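PDB 2Q7B: acetyltransferase, GNAT family from Streptococcus agalactiae 2603V/R, which probably transfers an acetyl group from acetyl-CoA to an amino group of a substrate that is not known. Local coordinates for residues K117-F122 / Q152-I157; R144-Y149 / R174-L179. One frame throughout, in Å; residues are numbered along the deposited sequence.

Contact 1: K117-F122 / Q152-I157; sequences KLFERF and QGFKQI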
loop_
_atom_site.group_PDB
_atom_site.type_symbol
_atom_site.label_atom_id
_atom_site.label_comp_id
_atom_site.label_asym_id
_atom_site.label_seq_id
_atom_site.Cartn_x
_atom_site.Cartn_y
_atom_site.Cartn_z
ATOM N N LYS A 117 -1.108 24.955 -0.387
ATOM C CA LYS A 117 -0.906 24.897 1.059
ATOM C C LYS A 117 0.176 23.885 1.431
ATOM O O LYS A 117 0.938 24.111 2.363
ATOM C CB LYS A 117 -2.214 24.564 1.767
ATOM C CG LYS A 117 -3.210 25.698 1.703
ATOM C CD LYS A 117 -4.573 25.298 2.203
ATOM C CE LYS A 117 -5.503 26.516 2.275
ATOM N NZ LYS A 117 -6.887 26.036 2.498
ATOM N N LEU A 118 0.226 22.767 0.709
ATOM C CA LEU A 118 1.255 21.743 0.932
ATOM C C LEU A 118 2.614 22.293 0.492
ATOM O O LEU A 118 3.602 22.202 1.222
ATOM C CB LEU A 118 0.921 20.452 0.175
ATOM C CG LEU A 118 -0.151 19.576 0.807
ATOM C CD1 LEU A 118 -0.697 18.584 -0.183
ATOM C CD2 LEU A 118 0.396 18.870 2.048
ATOM N N PHE A 119 2.633 22.876 -0.700
ATOM C CA PHE A 119 3.824 23.494 -1.251
ATOM C C PHE A 119 4.380 24.625 -0.347
ATOM O O PHE A 119 5.595 24.772 -0.213
ATOM C CB PHE A 119 3.548 24.020 -2.658
ATOM C CG PHE A 119 4.739 24.588 -3.282
ATOM C CD1 PHE A 119 5.711 23.744 -3.769
ATOM C CD2 PHE A 119 4.943 25.976 -3.320
ATOM C CE1 PHE A 119 6.874 24.258 -4.295
ATOM C CE2 PHE A 119 6.099 26.512 -3.857
ATOM C CZ PHE A 119 7.066 25.657 -4.356
ATOM N N GLU A 120 3.495 25.399 0.281
ATOM C CA GLU A 120 3.900 26.429 1.234
ATOM C C GLU A 120 4.552 25.847 2.483
ATOM O O GLU A 120 5.522 26.410 2.987
ATOM C CB GLU A 120 2.709 27.309 1.647
ATOM C CG GLU A 120 2.331 28.351 0.610
ATOM C CD GLU A 120 0.980 29.028 0.888
ATOM O OE1 GLU A 120 0.361 28.771 1.954
ATOM O OE2 GLU A 120 0.530 29.808 0.018
ATOM N N ARG A 121 4.017 24.739 2.995
ATOM C CA ARG A 121 4.584 24.109 4.182
ATOM C C ARG A 121 5.976 23.527 3.876
ATOM O O ARG A 121 6.914 23.654 4.694
ATOM C CB ARG A 121 3.641 23.040 4.732
ATOM C CG ARG A 121 4.220 22.291 5.919
ATOM C CD ARG A 121 4.277 23.149 7.159
ATOM N NE ARG A 121 2.973 23.097 7.796
ATOM C CZ ARG A 121 2.646 22.324 8.836
ATOM N NH1 ARG A 121 3.537 21.544 9.472
ATOM N NH2 ARG A 121 1.397 22.377 9.281
ATOM N N PHE A 122 6.086 22.871 2.712
ATOM C CA PHE A 122 7.350 22.363 2.195
ATOM C C PHE A 122 8.369 23.483 2.221
ATOM O O PHE A 122 9.502 23.302 2.673
ATOM C CB PHE A 122 7.158 21.871 0.753
ATOM C CG PHE A 122 8.425 21.430 0.056
ATOM C CD1 PHE A 122 9.232 22.353 -0.593
ATOM C CD2 PHE A 122 8.786 20.104 0.015
ATOM C CE1 PHE A 122 10.397 21.969 -1.241
ATOM C CE2 PHE A 122 9.937 19.713 -0.645
ATOM C CZ PHE A 122 10.748 20.653 -1.274
ATOM N N GLN A 152 4.258 28.248 -8.982
ATOM C CA GLN A 152 4.940 28.267 -7.692
ATOM C C GLN A 152 6.380 28.719 -7.921
ATOM O O GLN A 152 7.193 28.622 -7.012
ATOM C CB GLN A 152 4.935 26.894 -7.007
ATOM C CG GLN A 152 3.588 26.139 -6.947
ATOM C CD GLN A 152 2.411 27.020 -6.551
ATOM O OE1 GLN A 152 2.498 27.816 -5.609
ATOM N NE2 GLN A 152 1.293 26.876 -7.271
ATOM N N GLY A 153 6.691 29.191 -9.136
ATOM C CA GLY A 153 8.021 29.674 -9.484
ATOM C C GLY A 153 9.058 28.679 -9.984
ATOM O O GLY A 153 10.234 29.033 -10.034
ATOM N N PHE A 154 8.661 27.450 -10.349
ATOM C CA PHE A 154 9.617 26.455 -10.892
ATOM C C PHE A 154 9.817 26.629 -12.378
ATOM O O PHE A 154 8.837 26.857 -13.099
ATOM C CB PHE A 154 9.150 25.018 -10.701
ATOM C CG PHE A 154 9.325 24.510 -9.327
ATOM C CD1 PHE A 154 8.423 24.847 -8.355
ATOM C CD2 PHE A 154 10.389 23.675 -8.999
ATOM C CE1 PHE A 154 8.572 24.402 -7.093
ATOM C CE2 PHE A 154 10.546 23.220 -7.717
ATOM C CZ PHE A 154 9.625 23.575 -6.752
ATOM N N LYS A 155 11.070 26.476 -12.826
ATOM C CA LYS A 155 11.428 26.559 -14.238
ATOM C C LYS A 155 11.908 25.176 -14.669
ATOM O O LYS A 155 12.522 24.473 -13.876
ATOM C CB LYS A 155 12.522 27.603 -14.449
ATOM N N GLN A 156 11.605 24.776 -15.907
ATOM C CA GLN A 156 11.992 23.450 -16.427
ATOM C C GLN A 156 13.498 23.407 -16.671
ATOM O O GLN A 156 14.125 24.446 -16.788
ATOM C CB GLN A 156 11.206 23.095 -17.709
ATOM C CG GLN A 156 11.473 21.673 -18.276
ATOM C CD GLN A 156 10.570 21.285 -19.455
ATOM O OE1 GLN A 156 9.718 22.062 -19.898
ATOM N NE2 GLN A 156 10.764 20.067 -19.969
ATOM N N ILE A 157 14.064 22.202 -16.692
ATOM C CA ILE A 157 15.490 21.994 -16.911
ATOM C C ILE A 157 15.704 20.616 -17.543
ATOM O O ILE A 157 14.850 19.726 -17.426
ATOM C CB ILE A 157 16.293 22.127 -15.574
ATOM C CG1 ILE A 157 17.762 22.486 -15.832
ATOM C CG2 ILE A 157 16.193 20.863 -14.742
ATOM C CD1 ILE A 157 18.529 22.885 -14.576
#
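The ring of Phe-119, on helix 114-128, meets Gln-152 and Phe-154 at the turn that leaves helix 143-150. That turn is a Schellman motif; in this GNAT-family protein it leads from helix 143-150 into the short strand 155-157. Gln-152 comes first. Its CB sits over one face of the Phe-119 ring, off-centre toward the rim, and makes a CH-pi contact. CB lies 3.8 Å from the ring centroid and 3.4 Å from Phe-119 CE2. Gln-152 CG lies 3.9 Å from Phe-119 CD2. A bend at the second torsion (chi2 -44°) turns the amide back, and OE1 of Gln-152 comes 3.8 Å from the same CD2 of Phe-119. The amide looks elsewhere for its bond: NE2 donates to the backbone O of Phe-148, which holds the amide against the helix end. Gly-153 is the C-prime residue of the motif, and its positive phi of 87° lets the chain reverse. Its N bonds to Glu-150 O, and Phe-154 N bonds to Tyr-149 O. The CB of Phe-154 points toward helix 114-128. Ile-134 and Leu-136 of strand 133-139 also pack against the Phe-154 ring, while Leu-98 of strand 95-103 touches Phe-119. The two phenyl rings approach head-on from the two segments and touch at their rims. Their planes are 65° apart and their centroids 5.6 Å apart, and neither ring covers the face of the other. Phe-119 CE1 lies near the plane of the Phe-154 ring, at its edge, 3.3 Å from Phe-154 CE1.

Contact 2: R144-Y149 / R174-L179; sequences RSHFFY and RIYVKL
His-146 of helix 143-150 is covered on one ring face by the side chain of Arg-174, from strand 173-179. This is helix-on-sheet packing in the C-terminal half of the GNAT fold. The stacking is the main feature. The guanidinium lies flat on the imidazole, with centres 4.0 Å apart and planes 15° apart. His-146 CE1 is 3.4 Å from Arg-174 NE. The arginine is extended from CG to NE (chi2 -171°), which carries the guanidinium across the ring. Arg-174 CD joins in with a CH-pi contact, 3.8 Å from the imidazole centroid.

Tyr-176 makes the aromatic contact. Its ring is oblique to the imidazole, with planes 39° apart. His-146 CD2 lies at the edge of the tyrosine ring, 3.8 Å from Tyr-176 CE2. The hydroxyl O of Tyr-176 is 3.4 Å from His-146 CB.

Polar bonds frame this packing, but none crosses between the two segments. His-146 NE2 is hydrogen-bonded to the backbone O of Pro-139, which fixes the rotation of the ring. Tyr-176 OH is hydrogen-bonded to Glu-150 OE2. Within the strand, Arg-174 NH1 donates a weak bond of 3.3 Å to Tyr-176 OH.

The bond to a carbonyl O implies that His-146 NE2 carries the proton. A cationic guanidinium stacked on the same ring would probably disfavour a second proton on it.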
loop_
_atom_site.group_PDB
_atom_site.type_symbol
_atom_site.label_atom_id
_atom_site.label_comp_id
_atom_site.label_asym_id
_atom_site.label_seq_id
_atom_site.Cartn_x
_atom_site.Cartn_y
_atom_site.Cartn_z
ATOM N N ARG A 144 -1.574 19.842 -16.133
ATOM C CA ARG A 144 -2.123 20.533 -14.955
ATOM C C ARG A 144 -1.028 20.774 -13.919
ATOM O O ARG A 144 -0.892 21.886 -13.405
ATOM C CB ARG A 144 -3.266 19.722 -14.327
ATOM N N SER A 145 -0.240 19.739 -13.632
ATOM C CA SER A 145 0.855 19.854 -12.676
ATOM C C SER A 145 1.946 20.796 -13.163
ATOM O O SER A 145 2.496 21.539 -12.369
ATOM C CB SER A 145 1.472 18.493 -12.371
ATOM O OG SER A 145 0.479 17.605 -11.907
ATOM N N HIS A 146 2.258 20.768 -14.457
ATOM C CA HIS A 146 3.286 21.669 -15.010
ATOM C C HIS A 146 2.924 23.151 -14.850
ATOM O O HIS A 146 3.809 23.975 -14.609
ATOM C CB HIS A 146 3.536 21.429 -16.505
ATOM C CG HIS A 146 3.953 20.036 -16.841
ATOM N ND1 HIS A 146 3.734 19.479 -18.081
ATOM C CD2 HIS A 146 4.516 19.066 -16.085
ATOM C CE1 HIS A 146 4.186 18.239 -18.087
ATOM N NE2 HIS A 146 4.658 17.960 -16.885
ATOM N N PHE A 147 1.644 23.494 -15.019
ATOM C CA PHE A 147 1.215 24.898 -14.875
ATOM C C PHE A 147 1.184 25.253 -13.384
ATOM O O PHE A 147 1.541 26.356 -12.997
ATOM C CB PHE A 147 -0.133 25.147 -15.570
ATOM C CG PHE A 147 -0.370 26.594 -15.959
ATOM C CD1 PHE A 147 0.546 27.275 -16.769
ATOM C CD2 PHE A 147 -1.538 27.254 -15.582
ATOM C CE1 PHE A 147 0.326 28.597 -17.148
ATOM C CE2 PHE A 147 -1.767 28.573 -15.965
ATOM C CZ PHE A 147 -0.835 29.245 -16.753
ATOM N N PHE A 148 0.767 24.299 -12.555
ATOM C CA PHE A 148 0.798 24.469 -11.105
ATOM C C PHE A 148 2.236 24.765 -10.636
ATOM O O PHE A 148 2.443 25.739 -9.920
ATOM C CB PHE A 148 0.213 23.238 -10.356
ATOM C CG PHE A 148 0.371 23.324 -8.861
ATOM C CD1 PHE A 148 -0.566 23.988 -8.091
ATOM C CD2 PHE A 148 1.488 22.800 -8.231
ATOM C CE1 PHE A 148 -0.401 24.106 -6.718
ATOM C CE2 PHE A 148 1.654 22.936 -6.868
ATOM C CZ PHE A 148 0.703 23.588 -6.116
ATOM N N TYR A 149 3.209 23.948 -11.052
ATOM C CA TYR A 149 4.623 24.164 -10.667
ATOM C C TYR A 149 5.196 25.489 -11.155
ATOM O O TYR A 149 5.935 26.128 -10.433
ATOM C CB TYR A 149 5.551 23.024 -11.124
ATOM C CG TYR A 149 5.290 21.701 -10.434
ATOM C CD1 TYR A 149 5.398 21.578 -9.057
ATOM C CD2 TYR A 149 4.955 20.575 -11.168
ATOM C CE1 TYR A 149 5.147 20.379 -8.436
ATOM C CE2 TYR A 149 4.691 19.379 -10.564
ATOM C CZ TYR A 149 4.789 19.277 -9.200
ATOM O OH TYR A 149 4.549 18.050 -8.620
ATOM N N ARG A 174 9.439 15.298 -16.879
ATOM C CA ARG A 174 10.160 16.568 -16.988
ATOM C C ARG A 174 10.763 16.894 -15.652
ATOM O O ARG A 174 10.145 16.607 -14.620
ATOM C CB ARG A 174 9.210 17.725 -17.253
ATOM C CG ARG A 174 8.432 17.630 -18.485
ATOM C CD ARG A 174 7.728 18.933 -18.715
ATOM N NE ARG A 174 6.944 18.872 -19.936
ATOM C CZ ARG A 174 6.284 19.902 -20.446
ATOM N NH1 ARG A 174 6.295 21.083 -19.836
ATOM N NH2 ARG A 174 5.594 19.743 -21.568
ATOM N N ILE A 175 11.939 17.519 -15.673
ATOM C CA ILE A 175 12.608 17.956 -14.460
ATOM C C ILE A 175 12.424 19.478 -14.335
ATOM O O ILE A 175 12.620 20.221 -15.301
ATOM C CB ILE A 175 14.116 17.514 -14.407
ATOM C CG1 ILE A 175 14.254 16.020 -14.114
ATOM C CG2 ILE A 175 14.846 18.162 -13.233
ATOM C CD1 ILE A 175 13.649 15.094 -15.090
ATOM N N TYR A 176 12.019 19.908 -13.140
ATOM C CA TYR A 176 11.799 21.318 -12.780
ATOM C C TYR A 176 12.704 21.737 -11.604
ATOM O O TYR A 176 13.044 20.911 -10.750
ATOM C CB TYR A 176 10.329 21.540 -12.386
ATOM C CG TYR A 176 9.387 21.704 -13.550
ATOM C CD1 TYR A 176 9.244 22.931 -14.162
ATOM C CD2 TYR A 176 8.635 20.641 -14.028
ATOM C CE1 TYR A 176 8.397 23.107 -15.232
ATOM C CE2 TYR A 176 7.780 20.802 -15.104
ATOM C CZ TYR A 176 7.668 22.045 -15.703
ATOM O OH TYR A 176 6.822 22.245 -16.768
ATOM N N VAL A 177 13.073 23.015 -11.563
ATOM C CA VAL A 177 13.942 23.545 -10.506
ATOM C C VAL A 177 13.478 24.928 -10.029
ATOM O O VAL A 177 12.956 25.722 -10.814
ATOM C CB VAL A 177 15.425 23.614 -10.974
ATOM C CG1 VAL A 177 15.595 24.567 -12.163
ATOM C CG2 VAL A 177 16.341 24.017 -9.827
ATOM N N LYS A 178 13.667 25.195 -8.738
ATOM C CA LYS A 178 13.320 26.481 -8.128
ATOM C C LYS A 178 14.482 26.896 -7.226
ATOM O O LYS A 178 14.806 26.196 -6.262
ATOM C CB LYS A 178 12.033 26.367 -7.307
ATOM C CG LYS A 178 11.570 27.664 -6.616
ATOM C CD LYS A 178 10.331 27.384 -5.754
ATOM C CE LYS A 178 9.904 28.554 -4.872
ATOM N NZ LYS A 178 9.404 29.703 -5.674
ATOM N N LEU A 179 15.111 28.026 -7.544
ATOM C CA LEU A 179 16.221 28.562 -6.737
ATOM C C LEU A 179 15.642 29.480 -5.665
ATOM O O LEU A 179 14.836 30.362 -5.981
ATOM C CB LEU A 179 17.234 29.324 -7.606
ATOM C CG LEU A 179 17.879 28.530 -8.752
ATOM C CD1 LEU A 179 18.954 29.334 -9.458
ATOM C CD2 LEU A 179 18.477 27.226 -8.249
#

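Overall arrangement
From the N terminus, the first segment reached is 117-122 on helix 114-128. The chain then runs through strand 133-139 to 144-149 on helix 143-150. It turns into 152-157, where contact 1 closes the first loop. It continues through a long connection to strand 173-179, where contact 2 closes the second. The segments alternate, so the two loops cross. Contact 1 joins helix 114-128 to the turn between helix 143-150 and strand 155-157, and contact 2 joins helix 143-150 to strand 173-179. The two strands are antiparallel neighbours, paired by Lys-155 O with Val-177 N. Lys-178 NZ also reaches Gln-152 O, a second probable hydrogen bond between the contacts.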